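Long-range contacts in carboxylesterase YBFK (Bacillus subtilis, PDB 4CCY), which hydrolyses carboxylic esters to an alcohol and a carboxylate, as a cytoplasmic carboxylesterase of the alpha/beta hydrolase superfamily: residues T39-T44 / P97-E102; G90-S95 / Q210-P215; E144-A149 / I232-L237. All blocks are in the same frame, centred on the assembly; numbering follows the deposited sequence.

Interaction 1 of 3, residues T39-T44 / P97-E102; sequences TRFGKT and PSAAME
Phe41 and Met101 meet where a type I beta turn, Thr39 to Gly42, leads into strand 42-49 of the alpha/beta hydrolase sheet and faces the loop between strand 96-97 and helix 104-118. The two side chains run at about a right angle. Met101 lays its CG over the centre of one face of the Phe41 ring, 4.1 Å from the centroid, which makes a CH-pi contact. The CG of Met101 stands anti to its own backbone N (chi1 -162°), which carries the chain across the aromatic face. SD lies above the same face but farther off, 4.8 Å from the centroid, in a looser Met-aromatic contact. The ring is met differently at its edge, where the carbonyl O of Ala99 lies in the ring plane, 3.4 Å from Phe41 CD1; the positive rim of the ring suits that oxygen.

The backbones join alongside. Ser98 N donates to Phe41 O at 3.1 Å, nearly straight at the hydrogen (169°) yet from above the carbonyl plane. A water gives a second grip on Phe41 O and donates also to Ala99 O, tying the ring's own residue to the loop. The turn is stiffened from within: Thr39 OG1 accepts from Phe41 N as an ST turn and donates to Gly42 O at 2.7 Å, on a lone pair. Thr44 OG1 also donates to Gly42 O, from above the carbonyl plane. Gly42 packs its backbone close against Pro97 and Ser98. Behind the contact, Met101 rests on Phe107 and Trp110 of helix 104-118, and Arg40 forms salt bridges with Asp113 and Glu109 of that helix. A second water, bound to Ser98 OG at 2.7 Å, donates to Thr39 O.

Interaction 2 of 3, residues G90-S95 / Q210-P215; sequences GDKNKS and QRSLKP
Arg211 lies along residues 90-95, the loop that follows strand 82-86 of the alpha/beta hydrolase sheet. Extended from CG to NE, its chain passes Asp91 O and brings NH1 to Asn93 O, a 2.9 Å hydrogen bond that is bent at the hydrogen (135°) though it lies in the carbonyl plane. Ser95 O sits over the centre of one guanidinium face, 3.3 Å from Arg211 CZ, so the cation meets one carbonyl near its edge and another across its face. Leu213 CD1 rests against the Asp91 carboxylate, 3.4 Å from OD1. Lys92 CG lies 3.4 Å from Arg211 O, and the bend at chi2 keeps CD and CE passing that same oxygen.

The second shell fixes these groups. Tyr18 OH takes a further bond with Arg211 NH1. Asn93 OD1 receives Ser95 N in an Asx turn, while Asn93 ND2 bonds Ile88 O; Asp91 OD2 is bound by Leu64 N, and Lys92 NZ reaches Gly203 O and Trp206 O. Leu213 lies about 8 Å, side chain to side chain, from Ser129, the probable nucleophile. One water bridges the Asp91 carboxylate to the 210-215 backbone: it donates to Asp91 OD1 and Arg211 O, and accepts from Leu213 N at 2.9 Å.

Interaction 3 of 3, residues E144-A149 / I232-L237; sequences ERVERA and IQVPVL
Ala149 and Val236 pair as neighbours in parallel strands, 146-152 and 236-241, of the central alpha/beta hydrolase sheet, and the shape of the contact is set just ahead of this pairing. Ala149 CB and Val236 point to the same face of the sheet, and Val234 CG2 comes in from the loop ahead of it; Val234 CG2 and Val236 CG2 both lie 4.4 Å from Ala149 CB. Val234 also reaches back to Val146, whose CG1 touches the same CG2 at 4.2 Å. Val234 CG2 thus sits in the shallow hollow beside Val146 CG1 and Ala149 CB, the three carbons packing as a triangle. It lies between the backbone N and carbonyl carbon of its residue (chi1 -46°), and this rotation turns the methyl toward both partners. Phe138 and Leu139 of helix 130-141 pack on Val146 and Ala149 respectively, continuing this apolar layer.

Pro235 is the second bump. Its ring fits beside the chain of Arg148, the two side chains crossing at about a right angle. Pro235 CB stands over the centre of one face of the guanidinium, 3.9 Å above its plane, with CG alongside and touching NE. The bend of Arg148 at chi3 lays the flat group over the pyrrolidine. Its charged end is held elsewhere, NH1 bonding Phe290 O and the group making a cation-pi contact with the Phe290 ring. Pro235 touches Phe290 too, at the last turn of helix 280-290. Farther back along the ring, Pro235 CD lies against Glu147 O.

The strands themselves are zipped by two bonds. Ala149 N donates to Pro235 O at 2.9 Å, and Leu237 N returns one to Ala149 O at 2.8 Å. That oxygen also accepts a CA-H...O contact, Val236 CA to Ala149 O at 3.2 Å.

Interactions 1 and 2 are neighbours, centres 10 Å apart, and touch where Pro97 packs on Gln210 and Arg211 and where Ser95 meets Thr44. Their segments alternate along the chain, binding strand 42-49, the 90-102 region and the loop after helix 194-205 into one patch. Interaction 3 lies about 25 Å from interaction 1 and 26 Å from interaction 2, centre to centre. It shares the mixed sheet with interaction 1, from which it is separated along the sheet by strands 82-86, 56-60 and 123-128. Interaction 1 closes before interaction 3 opens, whereas interactions 2 and 3 interleave on opposite sides of the chain's centre. The set thus joins distant parts of one hydrolase fold, with interaction 2 nearest the probable catalytic triad.

Interaction 1 of 3, residues T39-T44 / P97-E102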
loop_
_atom_site.group_PDB
_atom_site.type_symbol
_atom_site.label_atom_id
_atom_site.label_comp_id
_atom_site.label_asym_id
_atom_site.label_seq_id
_atom_site.Cartn_x
_atom_site.Cartn_y
_atom_site.Cartn_z
ATOM N N THR A 39 -6.190 12.847 -12.384
ATOM C CA THR A 39 -7.052 12.862 -11.205
ATOM C C THR A 39 -7.069 14.296 -10.697
ATOM O O THR A 39 -6.170 15.077 -11.018
ATOM C CB THR A 39 -6.540 11.933 -10.071
ATOM O OG1 THR A 39 -5.543 12.614 -9.303
ATOM C CG2 THR A 39 -5.991 10.603 -10.604
ATOM N N ARG A 40 -8.070 14.648 -9.897
ATOM C CA ARG A 40 -8.162 16.022 -9.412
ATOM C C ARG A 40 -7.094 16.343 -8.356
ATOM O O ARG A 40 -7.019 17.462 -7.852
ATOM C CB ARG A 40 -9.572 16.327 -8.916
ATOM C CG ARG A 40 -9.954 15.637 -7.624
ATOM C CD ARG A 40 -11.461 15.656 -7.466
ATOM N NE ARG A 40 -12.070 14.429 -7.962
ATOM C CZ ARG A 40 -13.310 14.050 -7.673
ATOM N NH1 ARG A 40 -14.079 14.812 -6.906
ATOM N NH2 ARG A 40 -13.778 12.901 -8.141
ATOM N N PHE A 41 -6.265 15.355 -8.037
ATOM C CA PHE A 41 -5.170 15.537 -7.091
ATOM C C PHE A 41 -3.820 15.382 -7.773
ATOM O O PHE A 41 -2.787 15.360 -7.104
ATOM C CB PHE A 41 -5.309 14.562 -5.922
ATOM C CG PHE A 41 -6.557 14.776 -5.134
ATOM C CD1 PHE A 41 -6.625 15.791 -4.176
ATOM C CD2 PHE A 41 -7.683 14.001 -5.376
ATOM C CE1 PHE A 41 -7.786 16.000 -3.452
ATOM C CE2 PHE A 41 -8.843 14.208 -4.650
ATOM C CZ PHE A 41 -8.897 15.213 -3.690
ATOM N N GLY A 42 -3.846 15.301 -9.102
ATOM C CA GLY A 42 -2.628 15.224 -9.906
ATOM C C GLY A 42 -2.446 13.970 -10.745
ATOM O O GLY A 42 -3.155 12.960 -10.569
ATOM N N LYS A 43 -1.463 14.039 -11.644
ATOM C CA LYS A 43 -1.075 12.932 -12.513
ATOM C C LYS A 43 -0.550 11.771 -11.669
ATOM O O LYS A 43 0.430 11.916 -10.935
ATOM C CB LYS A 43 0.004 13.394 -13.497
ATOM C CG LYS A 43 -0.518 13.877 -14.847
ATOM C CD LYS A 43 0.603 14.409 -15.751
ATOM C CE LYS A 43 1.726 13.402 -16.002
ATOM N NZ LYS A 43 2.828 13.897 -16.886
ATOM N N THR A 44 -1.215 10.624 -11.779
ATOM C CA THR A 44 -0.953 9.468 -10.917
ATOM C C THR A 44 -0.293 8.390 -11.756
ATOM O O THR A 44 -0.823 8.011 -12.809
ATOM C CB THR A 44 -2.272 8.938 -10.302
ATOM O OG1 THR A 44 -2.810 9.929 -9.429
ATOM C CG2 THR A 44 -2.059 7.626 -9.524
ATOM N N PRO A 97 1.799 15.505 -7.351
ATOM C CA PRO A 97 0.683 16.169 -6.679
ATOM C C PRO A 97 0.341 17.545 -7.272
ATOM O O PRO A 97 1.231 18.329 -7.582
ATOM C CB PRO A 97 1.174 16.320 -5.226
ATOM C CG PRO A 97 2.284 15.328 -5.067
ATOM C CD PRO A 97 2.917 15.200 -6.432
ATOM N N SER A 98 -0.951 17.791 -7.467
ATOM C CA SER A 98 -1.472 19.137 -7.677
ATOM C C SER A 98 -2.100 19.581 -6.347
ATOM O O SER A 98 -1.369 19.806 -5.396
ATOM C CB SER A 98 -2.470 19.171 -8.832
ATOM O OG SER A 98 -3.552 18.293 -8.590
ATOM N N ALA A 99 -3.427 19.697 -6.264
ATOM C CA ALA A 99 -4.097 19.914 -4.975
ATOM C C ALA A 99 -3.724 18.823 -3.971
ATOM O O ALA A 99 -3.763 17.632 -4.292
ATOM C CB ALA A 99 -5.611 19.943 -5.148
ATOM N N ALA A 100 -3.360 19.231 -2.762
ATOM C CA ALA A 100 -3.023 18.280 -1.710
ATOM C C ALA A 100 -4.229 17.404 -1.349
ATOM O O ALA A 100 -5.350 17.897 -1.167
ATOM C CB ALA A 100 -2.493 19.004 -0.479
ATOM N N MET A 101 -3.981 16.105 -1.255
ATOM C CA MET A 101 -4.982 15.135 -0.873
ATOM C C MET A 101 -4.931 15.026 0.643
ATOM O O MET A 101 -3.918 14.590 1.188
ATOM C CB MET A 101 -4.642 13.811 -1.549
ATOM C CG MET A 101 -5.775 12.820 -1.603
ATOM S SD MET A 101 -5.274 11.329 -2.453
ATOM C CE MET A 101 -3.807 10.844 -1.526
ATOM N N GLU A 102 -6.004 15.441 1.323
ATOM C CA GLU A 102 -5.941 15.737 2.771
ATOM C C GLU A 102 -6.851 14.945 3.705
ATOM O O GLU A 102 -6.451 14.593 4.815
ATOM C CB GLU A 102 -6.160 17.226 3.034
ATOM C CG GLU A 102 -4.998 18.093 2.577
ATOM C CD GLU A 102 -5.173 19.548 2.934
ATOM O OE1 GLU A 102 -6.291 20.086 2.758
ATOM O OE2 GLU A 102 -4.176 20.155 3.378
HETATM O O HOH W 1 -5.013 18.109 -10.825
HETATM O O HOH W 2 -2.212 15.349 -4.247
#

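Interaction 2 of 3, residues G90-S95 / Q210-P215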
loop_
_atom_site.group_PDB
_atom_site.type_symbol
_atom_site.label_atom_id
_atom_site.label_comp_id
_atom_site.label_asym_id
_atom_site.label_seq_id
_atom_site.Cartn_x
_atom_site.Cartn_y
_atom_site.Cartn_z
ATOM N N GLY A 90 1.261 12.056 -3.314
ATOM C CA GLY A 90 1.623 12.704 -2.049
ATOM C C GLY A 90 2.650 11.930 -1.236
ATOM O O GLY A 90 3.020 12.333 -0.126
ATOM N N ASP A 91 3.127 10.826 -1.797
ATOM C CA ASP A 91 4.215 10.053 -1.203
ATOM C C ASP A 91 5.415 10.064 -2.173
ATOM O O ASP A 91 5.303 10.548 -3.312
ATOM C CB ASP A 91 3.719 8.633 -0.890
ATOM C CG ASP A 91 4.744 7.776 -0.141
ATOM O OD1 ASP A 91 5.654 8.325 0.518
ATOM O OD2 ASP A 91 4.637 6.530 -0.224
ATOM N N LYS A 92 6.555 9.550 -1.727
ATOM C CA LYS A 92 7.774 9.588 -2.539
ATOM C C LYS A 92 7.751 8.505 -3.625
ATOM O O LYS A 92 8.016 7.321 -3.368
ATOM C CB LYS A 92 9.025 9.496 -1.666
ATOM C CG LYS A 92 9.172 10.645 -0.687
ATOM C CD LYS A 92 9.709 11.900 -1.359
ATOM C CE LYS A 92 9.788 13.036 -0.354
ATOM N NZ LYS A 92 10.728 12.762 0.771
ATOM N N ASN A 93 7.413 8.945 -4.839
ATOM C CA ASN A 93 7.214 8.072 -5.986
ATOM C C ASN A 93 6.958 8.965 -7.204
ATOM O O ASN A 93 7.231 10.173 -7.144
ATOM C CB ASN A 93 6.065 7.065 -5.729
ATOM C CG ASN A 93 4.734 7.745 -5.433
ATOM O OD1 ASN A 93 4.285 8.622 -6.182
ATOM N ND2 ASN A 93 4.078 7.322 -4.346
ATOM N N LYS A 94 6.439 8.398 -8.286
ATOM C CA LYS A 94 6.351 9.127 -9.561
ATOM C C LYS A 94 5.036 9.893 -9.776
ATOM O O LYS A 94 4.885 10.649 -10.753
ATOM C CB LYS A 94 6.599 8.174 -10.737
ATOM C CG LYS A 94 8.024 7.647 -10.832
ATOM C CD LYS A 94 8.309 7.113 -12.229
ATOM C CE LYS A 94 9.571 6.262 -12.228
ATOM N NZ LYS A 94 10.291 6.383 -13.525
ATOM N N SER A 95 4.074 9.708 -8.883
ATOM C CA SER A 95 2.854 10.505 -8.954
ATOM C C SER A 95 3.168 11.974 -8.620
ATOM O O SER A 95 4.041 12.251 -7.790
ATOM C CB SER A 95 1.761 9.892 -8.069
ATOM O OG SER A 95 1.440 8.588 -8.552
ATOM N N GLN A 210 5.374 18.335 -0.856
ATOM C CA GLN A 210 4.179 17.820 -1.528
ATOM C C GLN A 210 4.147 16.292 -1.617
ATOM O O GLN A 210 3.090 15.702 -1.811
ATOM C CB GLN A 210 4.070 18.397 -2.943
ATOM C CG GLN A 210 3.461 19.789 -3.020
ATOM C CD GLN A 210 3.582 20.386 -4.416
ATOM O OE1 GLN A 210 4.684 20.694 -4.871
ATOM N NE2 GLN A 210 2.452 20.552 -5.097
ATOM N N ARG A 211 5.314 15.666 -1.500
ATOM C CA ARG A 211 5.437 14.217 -1.575
ATOM C C ARG A 211 5.888 13.627 -0.229
ATOM O O ARG A 211 6.302 12.461 -0.149
ATOM C CB ARG A 211 6.383 13.819 -2.717
ATOM C CG ARG A 211 5.888 14.257 -4.090
ATOM C CD ARG A 211 6.678 13.661 -5.247
ATOM N NE ARG A 211 6.469 14.500 -6.422
ATOM C CZ ARG A 211 6.728 14.164 -7.683
ATOM N NH1 ARG A 211 7.210 12.968 -8.006
ATOM N NH2 ARG A 211 6.491 15.044 -8.639
ATOM N N SER A 212 5.791 14.435 0.824
ATOM C CA SER A 212 6.110 13.986 2.170
ATOM C C SER A 212 4.828 13.605 2.888
ATOM O O SER A 212 3.918 14.424 3.018
ATOM C CB SER A 212 6.830 15.090 2.953
ATOM O OG SER A 212 8.057 15.413 2.333
ATOM N N LEU A 213 4.746 12.355 3.328
ATOM C CA LEU A 213 3.599 11.895 4.086
ATOM C C LEU A 213 3.565 12.619 5.414
ATOM O O LEU A 213 4.596 12.762 6.074
ATOM C CB LEU A 213 3.671 10.388 4.305
ATOM C CG LEU A 213 3.340 9.516 3.093
ATOM C CD1 LEU A 213 3.833 8.107 3.356
ATOM C CD2 LEU A 213 1.855 9.526 2.774
ATOM N N LYS A 214 2.387 13.102 5.785
ATOM C CA LYS A 214 2.200 13.778 7.070
ATOM C C LYS A 214 0.780 13.557 7.599
ATOM O O LYS A 214 -0.158 13.418 6.809
ATOM C CB LYS A 214 2.526 15.279 6.961
ATOM C CG LYS A 214 1.462 16.135 6.284
ATOM C CD LYS A 214 2.060 17.405 5.698
ATOM C CE LYS A 214 2.770 17.112 4.381
ATOM N NZ LYS A 214 3.486 18.296 3.828
ATOM N N PRO A 215 0.622 13.501 8.930
ATOM C CA PRO A 215 -0.712 13.386 9.525
ATOM C C PRO A 215 -1.568 14.615 9.226
ATOM O O PRO A 215 -1.081 15.744 9.305
ATOM C CB PRO A 215 -0.420 13.291 11.031
ATOM C CG PRO A 215 0.965 12.756 11.108
ATOM C CD PRO A 215 1.679 13.405 9.952
HETATM O O HOH W 3 1.566 14.336 1.177
HETATM O O HOH W 4 6.490 10.551 1.814
HETATM O O HOH W 5 10.814 15.270 2.263
#

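Interaction 3 of 3, residues E144-A149 / I232-L237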
loop_
_atom_site.group_PDB
_atom_site.type_symbol
_atom_site.label_atom_id
_atom_site.label_comp_id
_atom_site.label_asym_id
_atom_site.label_seq_id
_atom_site.Cartn_x
_atom_site.Cartn_y
_atom_site.Cartn_z
ATOM N N GLU A 144 -19.417 -0.007 -3.966
ATOM C CA GLU A 144 -19.953 -0.350 -5.283
ATOM C C GLU A 144 -18.866 -0.511 -6.350
ATOM O O GLU A 144 -19.114 -1.090 -7.410
ATOM C CB GLU A 144 -21.028 0.671 -5.725
ATOM C CG GLU A 144 -20.497 2.030 -6.200
ATOM C CD GLU A 144 -20.009 2.949 -5.076
ATOM O OE1 GLU A 144 -20.243 2.670 -3.886
ATOM O OE2 GLU A 144 -19.386 3.978 -5.386
ATOM N N ARG A 145 -17.667 0.001 -6.064
ATOM C CA ARG A 145 -16.556 -0.061 -7.006
ATOM C C ARG A 145 -15.571 -1.183 -6.673
ATOM O O ARG A 145 -14.593 -1.383 -7.381
ATOM C CB ARG A 145 -15.824 1.288 -7.070
ATOM C CG ARG A 145 -16.736 2.499 -7.265
ATOM C CD ARG A 145 -17.463 2.507 -8.605
ATOM N NE ARG A 145 -16.569 2.670 -9.760
ATOM C CZ ARG A 145 -16.110 3.835 -10.206
ATOM N NH1 ARG A 145 -16.430 4.975 -9.586
ATOM N NH2 ARG A 145 -15.318 3.864 -11.273
ATOM N N VAL A 146 -15.849 -1.926 -5.610
ATOM C CA VAL A 146 -14.929 -2.956 -5.126
ATOM C C VAL A 146 -15.482 -4.358 -5.347
ATOM O O VAL A 146 -16.625 -4.642 -4.967
ATOM C CB VAL A 146 -14.650 -2.773 -3.615
ATOM C CG1 VAL A 146 -13.570 -3.739 -3.140
ATOM C CG2 VAL A 146 -14.273 -1.325 -3.306
ATOM N N GLU A 147 -14.662 -5.225 -5.945
ATOM C CA GLU A 147 -14.923 -6.667 -5.948
ATOM C C GLU A 147 -14.471 -7.270 -4.598
ATOM O O GLU A 147 -15.242 -7.285 -3.646
ATOM C CB GLU A 147 -14.244 -7.362 -7.144
ATOM C CG GLU A 147 -14.770 -6.984 -8.544
ATOM C CD GLU A 147 -16.251 -7.317 -8.751
ATOM O OE1 GLU A 147 -16.732 -8.315 -8.181
ATOM O OE2 GLU A 147 -16.952 -6.588 -9.486
ATOM N N ARG A 148 -13.221 -7.732 -4.512
ATOM C CA ARG A 148 -12.658 -8.288 -3.270
ATOM C C ARG A 148 -11.460 -7.476 -2.803
ATOM O O ARG A 148 -10.738 -6.912 -3.619
ATOM C CB ARG A 148 -12.280 -9.769 -3.448
ATOM C CG ARG A 148 -13.469 -10.670 -3.756
ATOM C CD ARG A 148 -13.137 -12.159 -3.679
ATOM N NE ARG A 148 -14.322 -12.855 -3.193
ATOM C CZ ARG A 148 -14.350 -13.784 -2.252
ATOM N NH1 ARG A 148 -13.234 -14.229 -1.689
ATOM N NH2 ARG A 148 -15.520 -14.307 -1.906
ATOM N N ALA A 149 -11.246 -7.412 -1.495
ATOM C CA ALA A 149 -10.237 -6.510 -0.946
ATOM C C ALA A 149 -9.241 -7.252 -0.055
ATOM O O ALA A 149 -9.644 -8.027 0.812
ATOM C CB ALA A 149 -10.902 -5.378 -0.175
ATOM N N ILE A 232 -18.944 -2.774 6.895
ATOM C CA ILE A 232 -18.266 -3.308 5.703
ATOM C C ILE A 232 -19.119 -4.391 5.027
ATOM O O ILE A 232 -19.574 -5.335 5.681
ATOM C CB ILE A 232 -16.857 -3.856 6.042
ATOM C CG1 ILE A 232 -15.927 -2.701 6.437
ATOM C CG2 ILE A 232 -16.290 -4.688 4.886
ATOM C CD1 ILE A 232 -14.658 -3.123 7.143
ATOM N N GLN A 233 -19.319 -4.229 3.719
ATOM C CA GLN A 233 -20.184 -5.084 2.918
ATOM C C GLN A 233 -19.465 -5.759 1.739
ATOM O O GLN A 233 -20.127 -6.159 0.775
ATOM C CB GLN A 233 -21.401 -4.274 2.397
ATOM C CG GLN A 233 -21.052 -3.056 1.537
ATOM C CD GLN A 233 -22.267 -2.304 1.004
ATOM O OE1 GLN A 233 -22.938 -1.587 1.744
ATOM N NE2 GLN A 233 -22.538 -2.441 -0.302
ATOM N N VAL A 234 -18.134 -5.863 1.792
ATOM C CA VAL A 234 -17.373 -6.575 0.739
ATOM C C VAL A 234 -16.431 -7.604 1.373
ATOM O O VAL A 234 -16.061 -7.450 2.536
ATOM C CB VAL A 234 -16.564 -5.625 -0.197
ATOM C CG1 VAL A 234 -17.401 -4.425 -0.650
ATOM C CG2 VAL A 234 -15.258 -5.167 0.448
ATOM N N PRO A 235 -16.053 -8.660 0.620
ATOM C CA PRO A 235 -15.099 -9.631 1.157
ATOM C C PRO A 235 -13.716 -9.027 1.383
ATOM O O PRO A 235 -13.112 -8.457 0.455
ATOM C CB PRO A 235 -15.027 -10.706 0.066
ATOM C CG PRO A 235 -16.282 -10.535 -0.732
ATOM C CD PRO A 235 -16.567 -9.063 -0.702
ATOM N N VAL A 236 -13.223 -9.172 2.610
ATOM C CA VAL A 236 -11.933 -8.658 3.000
ATOM C C VAL A 236 -11.042 -9.825 3.440
ATOM O O VAL A 236 -11.483 -10.704 4.192
ATOM C CB VAL A 236 -12.060 -7.599 4.133
ATOM C CG1 VAL A 236 -10.696 -7.196 4.696
ATOM C CG2 VAL A 236 -12.821 -6.368 3.647
ATOM N N LEU A 237 -9.805 -9.828 2.943
ATOM C CA LEU A 237 -8.727 -10.641 3.498
ATOM C C LEU A 237 -7.749 -9.723 4.238
ATOM O O LEU A 237 -7.195 -8.789 3.641
ATOM C CB LEU A 237 -7.989 -11.408 2.394
ATOM C CG LEU A 237 -6.653 -12.042 2.802
ATOM C CD1 LEU A 237 -6.825 -13.182 3.814
ATOM C CD2 LEU A 237 -5.893 -12.516 1.580
#